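Long-range contacts in DnaJ homolog subfamily C member 3 (Mus musculus, PDB 3IEG), which acts as an endoplasmic-reticulum co-chaperone in the unfolded protein response, binding misfolded proteins through its TPR repeats, stimulating HSPA8 ATPase activity and restraining the kinase GCN2: residues Asp69-Arg74 / Leu98-Ser103; Arg42-Phe47 / Pro58-Val63; Leu81-Lys86 / Cys150-Glu155; Glu4-Leu9 / Phe26-Asp31; Thr141-Ile146 / Glu158-Cys163. One frame throughout, in Å; residues are numbered along the deposited sequence.

Interaction 1 (Asp69-Arg74 / Leu98-Ser103); sequences DFTAAR and LKSNPS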
# COMPACT_ATOMS: atom_id res chain seq x y z
N ASP A 69 31.48 27.41 6.99
CA ASP A 69 32.56 26.54 7.44
C ASP A 69 32.16 25.61 8.59
O ASP A 69 32.98 24.81 9.04
CB ASP A 69 33.86 27.33 7.74
CG ASP A 69 33.66 28.43 8.79
OD1 ASP A 69 32.54 28.61 9.32
OD2 ASP A 69 34.65 29.14 9.09
N PHE A 70 30.91 25.69 9.06
CA PHE A 70 30.48 24.90 10.22
C PHE A 70 30.33 23.45 9.85
O PHE A 70 29.24 22.97 9.58
CB PHE A 70 29.20 25.42 10.86
CG PHE A 70 28.94 24.85 12.23
CD1 PHE A 70 29.24 25.57 13.36
CD2 PHE A 70 28.39 23.57 12.38
CE1 PHE A 70 29.00 25.04 14.63
CE2 PHE A 70 28.16 23.04 13.64
CZ PHE A 70 28.46 23.78 14.76
N THR A 71 31.46 22.76 9.86
CA THR A 71 31.52 21.44 9.28
C THR A 71 30.53 20.40 9.86
O THR A 71 29.93 19.65 9.11
CB THR A 71 32.98 20.95 9.11
OG1 THR A 71 33.10 19.58 9.52
CG2 THR A 71 33.95 21.83 9.88
N ALA A 72 30.33 20.41 11.17
CA ALA A 72 29.45 19.43 11.84
C ALA A 72 28.00 19.44 11.33
O ALA A 72 27.40 18.39 11.17
CB ALA A 72 29.48 19.61 13.35
N ALA A 73 27.46 20.62 11.08
CA ALA A 73 26.10 20.75 10.60
C ALA A 73 25.95 20.27 9.17
O ALA A 73 24.92 19.68 8.82
CB ALA A 73 25.63 22.19 10.72
N ARG A 74 26.96 20.53 8.35
CA ARG A 74 26.94 20.09 6.97
C ARG A 74 27.08 18.57 6.89
O ARG A 74 26.41 17.93 6.09
CB ARG A 74 28.02 20.79 6.15
CG ARG A 74 28.00 20.41 4.68
CD ARG A 74 29.00 21.16 3.83
NE ARG A 74 28.39 22.33 3.20
CZ ARG A 74 28.85 23.56 3.38
NH1 ARG A 74 29.91 23.75 4.13
NH2 ARG A 74 28.26 24.58 2.80
N LEU A 98 34.95 17.69 3.53
CA LEU A 98 36.36 17.32 3.40
C LEU A 98 37.27 18.54 3.24
O LEU A 98 38.44 18.49 3.60
CB LEU A 98 36.56 16.35 2.24
CG LEU A 98 36.00 14.94 2.40
CD1 LEU A 98 36.22 14.14 1.14
CD2 LEU A 98 36.62 14.23 3.58
N LYS A 99 36.73 19.63 2.71
CA LYS A 99 37.52 20.83 2.40
C LYS A 99 37.24 22.02 3.33
O LYS A 99 37.50 23.17 2.98
CB LYS A 99 37.26 21.27 0.96
CG LYS A 99 37.96 20.45 -0.10
CD LYS A 99 37.43 20.83 -1.45
CE LYS A 99 38.53 20.77 -2.50
NZ LYS A 99 37.99 21.13 -3.83
N SER A 100 36.68 21.74 4.51
CA SER A 100 36.42 22.79 5.49
C SER A 100 37.09 22.45 6.84
O SER A 100 36.60 22.83 7.91
CB SER A 100 34.91 23.03 5.64
OG SER A 100 34.28 21.92 6.25
N ASN A 101 38.23 21.76 6.74
CA ASN A 101 39.02 21.28 7.88
C ASN A 101 38.21 20.42 8.85
O ASN A 101 37.94 20.83 9.97
CB ASN A 101 39.72 22.43 8.61
CG ASN A 101 40.30 23.45 7.66
OD1 ASN A 101 41.36 23.23 7.07
ND2 ASN A 101 39.61 24.57 7.50
N PRO A 102 37.82 19.21 8.41
CA PRO A 102 37.04 18.34 9.27
C PRO A 102 37.89 17.83 10.41
O PRO A 102 39.11 17.75 10.27
CB PRO A 102 36.71 17.16 8.35
CG PRO A 102 37.82 17.15 7.37
CD PRO A 102 38.08 18.59 7.10
N SER A 103 37.25 17.52 11.53
CA SER A 103 37.93 16.81 12.59
C SER A 103 38.20 15.44 12.02
O SER A 103 37.60 15.07 11.01
CB SER A 103 37.04 16.70 13.83
OG SER A 103 35.98 15.80 13.59
O HOH W 1 31.52 22.82 6.23
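Within the third tetratricopeptide repeat, Thr-71 in the first turn of helix 71-84 meets Ser-100 in the loop that leads from helix 87-98 to helix 104-132. The hydroxyl OG of Ser-100 lies against the threonine, 3.3 Å from Thr-71 CB, and the methyl CG2 of Thr-71 rests 3.5 Å from Ser-100 O. On the other branch Thr-71 OG1 faces the loop more loosely, 4.1 Å from Pro-102 CA, and makes a weak hydrogen bond to Glu-106 of helix 104-132. The serine torsion sets OG between its backbone N and carbonyl carbon (chi1 68°), turned toward helix 71-84; Ser-100 OG also hydrogen-bonds to Val-97 O, in the last turn of helix 87-98. A water bridges the two segments: it accepts from Arg-74 NH1 at 2.8 Å, in the plane of the guanidinium and at its edge, and lies 2.9 Å from Ser-100 OG. NH1 of Arg-74 also bonds to Met-68 O, which fixes that nitrogen beside the helix start. With an alanine at Thr-71 the methyl and hydroxyl branches would be gone, probably leaving a gap beside Ser-100 and Glu-106 without its weak partner. The direct touch is thus van der Waals in kind, and the polar link between the two segments passes through the water, as suits a contact at the surface.

Interaction 2 (Arg42-Phe47 / Pro58-Val63); sequences RRATVF and PDLTKV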
# COMPACT_ATOMS: atom_id res chain seq x y z
N ARG A 42 21.88 23.79 17.90
CA ARG A 42 21.44 23.10 19.10
C ARG A 42 20.04 22.52 18.93
O ARG A 42 19.79 21.34 19.26
CB ARG A 42 21.51 24.01 20.31
CG ARG A 42 22.91 24.52 20.64
CD ARG A 42 23.89 23.39 20.91
NE ARG A 42 25.18 23.92 21.34
CZ ARG A 42 26.33 23.29 21.20
NH1 ARG A 42 26.39 22.09 20.62
NH2 ARG A 42 27.44 23.86 21.63
N ARG A 43 19.14 23.34 18.40
CA ARG A 43 17.80 22.87 18.11
C ARG A 43 17.82 21.70 17.14
O ARG A 43 17.05 20.77 17.29
CB ARG A 43 16.91 23.98 17.58
CG ARG A 43 15.43 23.60 17.61
CD ARG A 43 14.51 24.77 17.34
NE ARG A 43 14.62 25.23 15.96
CZ ARG A 43 14.18 26.40 15.53
NH1 ARG A 43 13.60 27.24 16.36
NH2 ARG A 43 14.33 26.72 14.25
N ALA A 44 18.71 21.74 16.16
CA ALA A 44 18.74 20.65 15.19
C ALA A 44 19.26 19.33 15.78
O ALA A 44 18.79 18.26 15.40
CB ALA A 44 19.54 21.03 13.95
N THR A 45 20.23 19.41 16.69
CA THR A 45 20.74 18.18 17.33
C THR A 45 19.66 17.56 18.21
O THR A 45 19.60 16.34 18.32
CB THR A 45 22.08 18.36 18.10
OG1 THR A 45 21.90 19.30 19.17
CG2 THR A 45 23.17 18.88 17.19
N VAL A 46 18.79 18.38 18.80
CA VAL A 46 17.62 17.86 19.55
C VAL A 46 16.61 17.12 18.65
O VAL A 46 16.31 15.96 18.91
CB VAL A 46 16.93 18.92 20.47
CG1 VAL A 46 15.60 18.43 20.97
CG2 VAL A 46 17.80 19.24 21.66
N PHE A 47 16.12 17.78 17.60
CA PHE A 47 15.33 17.08 16.57
C PHE A 47 16.03 15.79 16.09
O PHE A 47 15.38 14.76 15.89
CB PHE A 47 15.02 17.98 15.36
CG PHE A 47 13.99 19.07 15.63
CD1 PHE A 47 14.25 20.39 15.25
CD2 PHE A 47 12.77 18.78 16.26
CE1 PHE A 47 13.30 21.40 15.48
CE2 PHE A 47 11.83 19.80 16.50
CZ PHE A 47 12.10 21.12 16.11
N PRO A 58 15.55 21.98 7.99
CA PRO A 58 15.58 23.45 7.86
C PRO A 58 16.55 24.15 8.81
O PRO A 58 17.15 25.14 8.43
CB PRO A 58 14.12 23.87 8.13
CG PRO A 58 13.44 22.63 8.69
CD PRO A 58 14.18 21.47 8.15
N ASP A 59 16.73 23.63 10.03
CA ASP A 59 17.69 24.24 10.96
C ASP A 59 19.14 23.97 10.54
O ASP A 59 19.99 24.84 10.65
CB ASP A 59 17.46 23.79 12.41
CG ASP A 59 16.16 24.31 12.99
OD1 ASP A 59 15.57 25.25 12.41
OD2 ASP A 59 15.71 23.79 14.03
N LEU A 60 19.40 22.76 10.05
CA LEU A 60 20.72 22.44 9.54
C LEU A 60 21.10 23.36 8.40
O LEU A 60 22.17 23.97 8.42
CB LEU A 60 20.81 20.99 9.12
CG LEU A 60 20.90 20.01 10.29
CD1 LEU A 60 20.77 18.59 9.80
CD2 LEU A 60 22.21 20.19 11.06
N THR A 61 20.21 23.51 7.41
CA THR A 61 20.52 24.39 6.29
C THR A 61 20.55 25.87 6.70
O THR A 61 21.26 26.66 6.09
CB THR A 61 19.63 24.17 5.02
OG1 THR A 61 18.68 25.23 4.89
CG2 THR A 61 18.94 22.84 5.02
N LYS A 62 19.81 26.23 7.73
CA LYS A 62 19.92 27.58 8.25
C LYS A 62 21.34 27.81 8.78
O LYS A 62 21.98 28.82 8.45
CB LYS A 62 18.90 27.83 9.35
CG LYS A 62 18.97 29.23 9.96
CD LYS A 62 18.49 30.31 9.01
CE LYS A 62 18.58 31.68 9.67
NZ LYS A 62 18.06 32.75 8.76
N VAL A 63 21.85 26.88 9.57
CA VAL A 63 23.18 27.02 10.15
C VAL A 63 24.20 27.20 9.05
O VAL A 63 25.06 28.07 9.13
CB VAL A 63 23.56 25.82 11.02
CG1 VAL A 63 25.03 25.91 11.46
CG2 VAL A 63 22.64 25.74 12.22
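Arg-43 and Asp-59 form a two-pronged salt bridge between helices 37-50 and 53-66 of the second TPR repeat. The guanidinium meets the carboxylate side-on: Arg-43 NE bonds to Asp-59 OD2 at 2.6 Å, and Arg-43 NH2 to Asp-59 OD1 at 2.7 Å, both nearly straight. Each oxygen is approached on its syn side and sits in the guanidinium plane, although the two planes are 33° apart. A bend in the arginine (chi3 69°) turns NE and NH2 across the aspartate. Phe-47 brings its ring edge to the same carboxylate, with CE1 3.7 Å from Asp-59 OD2. Replacing Arg-43 by a leucine would probably leave the buried carboxylate of Asp-59 without its charged mate. The close-packed part is buried: the methyl of Ala-44 lies 3.8 Å from Asp-59 CB and 4.0 Å from Leu-60 CD2. By contrast, Arg-43 and Phe-47 stand at the side of the contact that keeps some access to solvent. The segments run nearly antiparallel, at 151°, with axes 8.8 Å apart. Helix 19-32 packs on Arg-43 through Leu-23, His-27 and Val-30, and helix 71-84 meets Leu-60 through Gln-76 and Leu-80.

Interaction 3 (Leu81-Lys86 / Cys150-Glu155); sequences LLKQGK and CVWDAE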
# COMPACT_ATOMS: atom_id res chain seq x y z
N LEU A 81 20.32 13.93 3.41
CA LEU A 81 20.22 13.94 1.94
C LEU A 81 20.47 12.56 1.33
O LEU A 81 19.70 12.12 0.48
CB LEU A 81 21.18 14.97 1.32
CG LEU A 81 20.93 16.44 1.65
CD1 LEU A 81 22.16 17.32 1.37
CD2 LEU A 81 19.69 16.97 0.94
N LEU A 82 21.52 11.88 1.76
CA LEU A 82 21.76 10.52 1.28
C LEU A 82 20.56 9.61 1.54
O LEU A 82 20.18 8.83 0.67
CB LEU A 82 23.03 9.95 1.91
CG LEU A 82 23.44 8.51 1.60
CD1 LEU A 82 23.54 8.24 0.10
CD2 LEU A 82 24.75 8.22 2.27
N LYS A 83 19.97 9.71 2.73
CA LYS A 83 18.79 8.91 3.07
C LYS A 83 17.59 9.28 2.19
O LYS A 83 16.76 8.44 1.86
CB LYS A 83 18.43 9.08 4.54
CG LYS A 83 19.29 8.27 5.52
CD LYS A 83 18.55 8.16 6.84
CE LYS A 83 19.37 7.48 7.90
NZ LYS A 83 18.55 7.40 9.15
N GLN A 84 17.51 10.54 1.80
CA GLN A 84 16.44 11.01 0.93
C GLN A 84 16.69 10.63 -0.54
O GLN A 84 15.82 10.82 -1.38
CB GLN A 84 16.26 12.52 1.10
CG GLN A 84 15.69 12.95 2.44
CD GLN A 84 15.51 14.46 2.55
OE1 GLN A 84 15.94 15.21 1.68
NE2 GLN A 84 14.87 14.91 3.62
N GLY A 85 17.87 10.10 -0.83
CA GLY A 85 18.25 9.75 -2.20
C GLY A 85 18.60 10.96 -3.06
O GLY A 85 18.64 10.86 -4.30
N LYS A 86 18.83 12.10 -2.42
CA LYS A 86 19.34 13.28 -3.11
C LYS A 86 20.85 13.12 -3.24
O LYS A 86 21.62 13.75 -2.51
CB LYS A 86 18.96 14.57 -2.37
CG LYS A 86 17.46 14.91 -2.44
CD LYS A 86 17.09 16.03 -1.48
CE LYS A 86 15.79 16.74 -1.84
NZ LYS A 86 14.68 15.79 -1.74
N CYS A 150 18.75 4.46 0.76
CA CYS A 150 17.97 5.66 0.53
C CYS A 150 16.52 5.34 0.87
O CYS A 150 15.67 5.15 -0.02
CB CYS A 150 18.11 6.12 -0.91
SG CYS A 150 19.81 6.33 -1.46
N VAL A 151 16.25 5.28 2.17
CA VAL A 151 14.97 4.79 2.68
C VAL A 151 13.85 5.82 2.58
O VAL A 151 12.68 5.46 2.63
CB VAL A 151 15.10 4.26 4.15
CG1 VAL A 151 15.91 2.95 4.20
CG2 VAL A 151 15.74 5.31 5.07
N TRP A 152 14.20 7.09 2.43
CA TRP A 152 13.20 8.14 2.32
C TRP A 152 13.10 8.69 0.89
O TRP A 152 12.56 9.78 0.66
CB TRP A 152 13.47 9.27 3.33
CG TRP A 152 13.59 8.82 4.76
CD1 TRP A 152 12.95 7.75 5.35
CD2 TRP A 152 14.37 9.43 5.79
NE1 TRP A 152 13.31 7.65 6.68
CE2 TRP A 152 14.18 8.67 6.97
CE3 TRP A 152 15.23 10.54 5.82
CZ2 TRP A 152 14.82 8.99 8.17
CZ3 TRP A 152 15.86 10.86 7.02
CH2 TRP A 152 15.65 10.08 8.18
N ASP A 153 13.63 7.93 -0.06
CA ASP A 153 13.53 8.26 -1.47
C ASP A 153 12.15 7.83 -1.98
O ASP A 153 11.92 6.66 -2.29
CB ASP A 153 14.64 7.56 -2.24
CG ASP A 153 14.77 8.04 -3.68
OD1 ASP A 153 13.74 8.39 -4.31
OD2 ASP A 153 15.90 8.06 -4.19
N ALA A 154 11.23 8.79 -2.04
CA ALA A 154 9.86 8.48 -2.40
C ALA A 154 9.73 8.05 -3.86
O ALA A 154 9.01 7.11 -4.16
CB ALA A 154 8.93 9.65 -2.10
N GLU A 155 10.44 8.73 -4.76
CA GLU A 155 10.25 8.50 -6.19
C GLU A 155 10.78 7.13 -6.66
O GLU A 155 10.18 6.50 -7.53
CB GLU A 155 10.83 9.63 -7.07
CG GLU A 155 11.04 11.02 -6.40
CD GLU A 155 9.85 11.54 -5.60
OE1 GLU A 155 8.81 11.83 -6.20
OE2 GLU A 155 9.98 11.69 -4.36
O HOH W 2 18.23 8.27 -5.49
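The carbonyl oxygen of Lys-83, near the end of helix 71-84, accepts from Trp-152 N at 2.9 Å, a fairly straight bond whose donor is tilted from the carbonyl plane. Cys-150 CA adds a CA-H...O contact to the same Lys-83 O at 3.3 Å, so the type I turn from Cys-150 to Asp-153 closes over this one atom. The indole of Trp-152 folds back along the helix. Lys-83, its chain extended beyond CG, lays CD over one face of the six-membered ring, 3.9 Å from the centroid and 18° off the normal, a CH-pi contact. Val-151 CG2 sits over the same face, also toward the rim, and Gln-84 CG comes in at the ring's edge, 4.2 Å from Trp-152 CE3. Beyond the bond, Gly-85 ends the helix in a Schellman motif with positive phi. Having no side chain, it lets its CA approach Asp-153 OD2 to 3.5 Å and Cys-150 SG to 3.8 Å. A water joins the two ends, donating to Gly-85 O and to Asp-153 OD2, the latter at 2.7 Å. The other carboxylate oxygen, OD1, bonds to Leu-156 N, making Asp-153 the N-cap of helix 154-166. Cys-150 also packs on Leu-87 and Met-120. One helix end in the third TPR repeat and one helix start at the junction of the fourth and fifth are therefore joined by a single backbone bond, a water and a CH-pi contact of the lysine chain on the indole face, with the aspartate serving both its own helix and the water bridge.

Interaction 4 (Glu4-Leu9 / Phe26-Asp31); sequences EKHLEL and FHAAVD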
# COMPACT_ATOMS: atom_id res chain seq x y z
N GLU A 4 21.77 33.22 26.12
CA GLU A 4 22.88 32.42 26.62
C GLU A 4 22.42 31.47 27.72
O GLU A 4 22.87 30.33 27.81
CB GLU A 4 23.99 33.33 27.15
CG GLU A 4 25.37 32.68 27.13
CD GLU A 4 25.75 32.16 25.75
OE1 GLU A 4 25.76 32.96 24.79
OE2 GLU A 4 26.02 30.94 25.62
N LYS A 5 21.52 31.97 28.56
CA LYS A 5 20.98 31.20 29.67
C LYS A 5 20.09 30.07 29.15
O LYS A 5 20.12 28.96 29.69
CB LYS A 5 20.22 32.13 30.63
CG LYS A 5 20.41 31.80 32.10
CD LYS A 5 19.39 30.76 32.59
CE LYS A 5 19.99 29.86 33.69
NZ LYS A 5 20.65 30.60 34.81
N HIS A 6 19.33 30.35 28.10
CA HIS A 6 18.53 29.33 27.44
C HIS A 6 19.42 28.27 26.80
O HIS A 6 19.13 27.07 26.88
CB HIS A 6 17.60 29.94 26.39
CG HIS A 6 16.38 30.60 26.97
ND1 HIS A 6 15.47 29.93 27.75
CD2 HIS A 6 15.91 31.86 26.84
CE1 HIS A 6 14.50 30.75 28.10
NE2 HIS A 6 14.74 31.93 27.56
N LEU A 7 20.51 28.71 26.18
CA LEU A 7 21.43 27.80 25.52
C LEU A 7 22.04 26.82 26.51
O LEU A 7 22.05 25.62 26.28
CB LEU A 7 22.52 28.56 24.79
CG LEU A 7 22.11 29.15 23.44
CD1 LEU A 7 23.16 30.13 22.94
CD2 LEU A 7 21.84 28.05 22.41
N GLU A 8 22.52 27.37 27.62
CA GLU A 8 23.19 26.60 28.67
C GLU A 8 22.26 25.54 29.28
O GLU A 8 22.64 24.36 29.39
CB GLU A 8 23.76 27.56 29.72
CG GLU A 8 24.44 26.91 30.93
CD GLU A 8 25.47 25.83 30.57
OE1 GLU A 8 26.10 25.90 29.47
OE2 GLU A 8 25.63 24.91 31.39
N LEU A 9 21.05 25.97 29.65
CA LEU A 9 20.04 25.07 30.20
C LEU A 9 19.73 23.90 29.24
O LEU A 9 19.74 22.73 29.64
CB LEU A 9 18.76 25.85 30.52
CG LEU A 9 18.13 25.77 31.92
CD1 LEU A 9 17.63 24.36 32.31
CD2 LEU A 9 19.10 26.33 33.00
N PHE A 26 15.96 25.74 23.35
CA PHE A 26 16.59 26.10 22.10
C PHE A 26 15.63 26.90 21.20
O PHE A 26 16.09 27.77 20.45
CB PHE A 26 17.15 24.87 21.38
CG PHE A 26 18.29 24.19 22.12
CD1 PHE A 26 18.45 22.81 22.03
CD2 PHE A 26 19.18 24.92 22.90
CE1 PHE A 26 19.51 22.17 22.71
CE2 PHE A 26 20.23 24.30 23.58
CZ PHE A 26 20.40 22.92 23.48
N HIS A 27 14.33 26.61 21.28
CA HIS A 27 13.30 27.43 20.63
C HIS A 27 13.35 28.87 21.15
O HIS A 27 13.39 29.83 20.38
CB HIS A 27 11.90 26.85 20.88
CG HIS A 27 11.38 26.00 19.76
ND1 HIS A 27 10.89 24.72 19.97
CD2 HIS A 27 11.26 26.24 18.44
CE1 HIS A 27 10.49 24.21 18.81
NE2 HIS A 27 10.71 25.11 17.87
N ALA A 28 13.35 29.00 22.47
CA ALA A 28 13.41 30.28 23.16
C ALA A 28 14.64 31.05 22.76
O ALA A 28 14.58 32.25 22.53
CB ALA A 28 13.39 30.07 24.67
N ALA A 29 15.77 30.34 22.67
CA ALA A 29 17.03 30.95 22.27
C ALA A 29 16.95 31.47 20.83
O ALA A 29 17.34 32.61 20.55
CB ALA A 29 18.17 29.95 22.41
N VAL A 30 16.44 30.65 19.92
CA VAL A 30 16.27 31.05 18.53
C VAL A 30 15.33 32.26 18.41
O VAL A 30 15.62 33.19 17.66
CB VAL A 30 15.76 29.89 17.66
CG1 VAL A 30 15.20 30.41 16.32
CG2 VAL A 30 16.87 28.86 17.45
N ASP A 31 14.23 32.25 19.15
CA ASP A 31 13.28 33.35 19.14
C ASP A 31 13.87 34.64 19.68
O ASP A 31 13.57 35.73 19.17
CB ASP A 31 12.03 32.97 19.93
CG ASP A 31 10.90 32.47 19.05
OD1 ASP A 31 11.04 32.49 17.80
OD2 ASP A 31 9.86 32.07 19.62
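His-6 stands with one ring face turned squarely to the methyl of Ala-28: CB lies 3.5 Å from the ring centroid and only 4° off its normal, a CH-pi contact over the centre of the imidazole. The histidine reaches there with CG anti to its carbonyl carbon (chi1 -78°), which carries the ring from helix 2-15 across to helix 19-32. Nearer the backbone, His-6 CB touches Ala-29 CB at 4.0 Å. Leu-7 and Phe-26 meet at about a right angle. The leucine branch CD2 is shared, 4.1 Å from Phe-26 CD2 and equally far from Ala-29 CB, so one methyl touches both ring and alanine. The phenyl ring presents its edge to the leucine's backbone, with Phe-26 CE2 3.5 Å from Leu-7 O. Elsewhere the same phenylalanine packs on Arg-42 and Val-46 of helix 37-50. The two segments, both in the first TPR repeat, run close to antiparallel at 156°, their axes 8.2 Å apart, a spacing that the small alanines on the facing side allow. Ring faces, ring edges and methyl groups make up this interface, which implies cohesion by apolar and CH-pi packing, with fit of shape in place of paired charges.

Interaction 5 (Thr141-Ile146 / Glu158-Cys163); sequences TFLDKI and ELRAEC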
# COMPACT_ATOMS: atom_id res chain seq x y z
N THR A 141 15.75 -5.48 -8.69
CA THR A 141 16.99 -5.91 -8.04
C THR A 141 17.79 -4.70 -7.60
O THR A 141 18.17 -4.60 -6.43
CB THR A 141 17.82 -6.80 -8.98
OG1 THR A 141 17.12 -8.03 -9.20
CG2 THR A 141 19.20 -7.11 -8.38
N PHE A 142 18.01 -3.78 -8.52
CA PHE A 142 18.78 -2.58 -8.25
C PHE A 142 18.05 -1.69 -7.26
O PHE A 142 18.67 -1.15 -6.34
CB PHE A 142 19.08 -1.82 -9.53
CG PHE A 142 19.90 -2.59 -10.53
CD1 PHE A 142 19.41 -2.82 -11.80
CD2 PHE A 142 21.17 -3.06 -10.21
CE1 PHE A 142 20.17 -3.53 -12.75
CE2 PHE A 142 21.93 -3.76 -11.15
CZ PHE A 142 21.43 -3.99 -12.41
N LEU A 143 16.75 -1.55 -7.42
CA LEU A 143 15.98 -0.68 -6.52
C LEU A 143 15.96 -1.25 -5.11
O LEU A 143 16.03 -0.51 -4.15
CB LEU A 143 14.57 -0.42 -7.04
CG LEU A 143 14.47 0.42 -8.33
CD1 LEU A 143 13.15 0.12 -9.02
CD2 LEU A 143 14.61 1.91 -8.08
N ASP A 144 15.89 -2.57 -5.00
CA ASP A 144 15.97 -3.22 -3.70
C ASP A 144 17.22 -2.76 -2.95
O ASP A 144 17.13 -2.35 -1.80
CB ASP A 144 15.99 -4.75 -3.85
CG ASP A 144 14.61 -5.33 -4.09
OD1 ASP A 144 13.58 -4.69 -3.75
OD2 ASP A 144 14.56 -6.46 -4.63
N LYS A 145 18.37 -2.84 -3.62
CA LYS A 145 19.64 -2.39 -3.06
C LYS A 145 19.62 -0.91 -2.70
O LYS A 145 19.95 -0.54 -1.57
CB LYS A 145 20.81 -2.70 -4.00
CG LYS A 145 21.81 -3.75 -3.49
CD LYS A 145 21.50 -5.15 -4.04
CE LYS A 145 22.33 -5.47 -5.30
NZ LYS A 145 22.06 -6.85 -5.82
N ILE A 146 19.23 -0.06 -3.64
CA ILE A 146 19.19 1.37 -3.36
C ILE A 146 18.30 1.66 -2.15
O ILE A 146 18.73 2.34 -1.21
CB ILE A 146 18.74 2.19 -4.59
CG1 ILE A 146 19.65 1.88 -5.77
CG2 ILE A 146 18.83 3.68 -4.31
CD1 ILE A 146 19.03 2.16 -7.12
N GLU A 158 8.27 4.66 -5.71
CA GLU A 158 7.19 4.64 -6.68
C GLU A 158 7.61 3.96 -7.98
O GLU A 158 6.80 3.29 -8.59
CB GLU A 158 6.67 6.04 -6.95
CG GLU A 158 5.97 6.67 -5.74
CD GLU A 158 5.43 8.07 -6.02
OE1 GLU A 158 6.12 8.85 -6.70
OE2 GLU A 158 4.31 8.38 -5.57
N LEU A 159 8.87 4.13 -8.38
CA LEU A 159 9.40 3.45 -9.56
C LEU A 159 9.43 1.94 -9.40
O LEU A 159 9.10 1.21 -10.33
CB LEU A 159 10.80 3.97 -9.92
CG LEU A 159 11.43 3.34 -11.18
CD1 LEU A 159 10.78 3.89 -12.45
CD2 LEU A 159 12.92 3.58 -11.22
N ARG A 160 9.80 1.46 -8.22
CA ARG A 160 9.73 0.04 -7.91
C ARG A 160 8.28 -0.46 -7.97
O ARG A 160 8.02 -1.58 -8.40
CB ARG A 160 10.33 -0.27 -6.54
CG ARG A 160 10.64 -1.74 -6.32
CD ARG A 160 10.27 -2.17 -4.92
NE ARG A 160 11.42 -2.37 -4.05
CZ ARG A 160 11.42 -2.20 -2.74
NH1 ARG A 160 10.34 -1.76 -2.10
NH2 ARG A 160 12.53 -2.43 -2.05
N ALA A 161 7.35 0.38 -7.53
CA ALA A 161 5.94 0.04 -7.60
C ALA A 161 5.50 -0.16 -9.06
O ALA A 161 4.83 -1.14 -9.38
CB ALA A 161 5.09 1.10 -6.91
N GLU A 162 5.92 0.76 -9.94
CA GLU A 162 5.68 0.62 -11.36
C GLU A 162 6.18 -0.74 -11.83
O GLU A 162 5.52 -1.40 -12.64
CB GLU A 162 6.43 1.69 -12.15
CG GLU A 162 5.66 2.93 -12.53
CD GLU A 162 4.22 2.65 -12.95
OE1 GLU A 162 3.97 2.09 -14.05
OE2 GLU A 162 3.34 3.02 -12.16
N CYS A 163 7.35 -1.15 -11.35
CA CYS A 163 7.89 -2.44 -11.78
C CYS A 163 6.94 -3.54 -11.39
O CYS A 163 6.65 -4.44 -12.18
CB CYS A 163 9.26 -2.70 -11.15
SG CYS A 163 10.53 -1.70 -11.85
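The planes of the Arg-160 guanidinium and the Asp-144 carboxylate are 58° apart, so the pair meets askew. Asp-144 OD1 lies oblique to the guanidinium, while Asp-144 CA sits at the edge of that group, in its plane. The one oxygen receives two nitrogens, Arg-160 NH2 at 3.0 Å and Arg-160 NE at 3.2 Å, in a salt bridge whose two hydrogen bonds are both weak because the N-H groups point well away from it. Bends at chi2 and chi3 fold the arginine into this position. The third nitrogen, NH1, has a salt bridge to Asp-176 of helix 170-181, so one positive group is shared between two aspartates and would be expected to temper the charge of both. Beside the charged pair, Leu-143 reaches across to helix 154-166. Its branch CD1 lies against the backbone, 3.6 Å from Arg-160 CA, and also meets Cys-163 SG at 4.3 Å. The other branch, CD2, touches Leu-159 CD2 at 3.9 Å, the two leucines crossing at about a right angle. The segments 141-146 and 158-163 run near antiparallel, at 152°, with axes 10.1 Å apart. They join the fourth and fifth TPR repeats: helix 104-132 packs on Phe-142 and Ile-146 of 141-146, and helix 170-181 on Glu-158 and Ala-161 of 158-163.

Interactions 4, 2 and 1 follow one another along the N-terminal superhelix of this TPR fragment. Interactions 4 and 2 touch, with centres about 13 Å apart, where Arg-43 NH1 packs 3.3 Å from His-27 CD2; they fall in the first two TPR repeats, which hold the hydrophobic groove for misfolded proteins. Interaction 2 touches interaction 1, about 15 Å away between centres, through Ala-73 against Leu-60 and Val-63. Interactions 1 and 3 use the beginning and end of helix 71-84, with centres about 22 Å apart. Interaction 3 continues in sequence into interaction 5, about 13 Å off between centres, through helix 154-166. Interactions 4 and 5 are farthest apart, about 44 Å between centres.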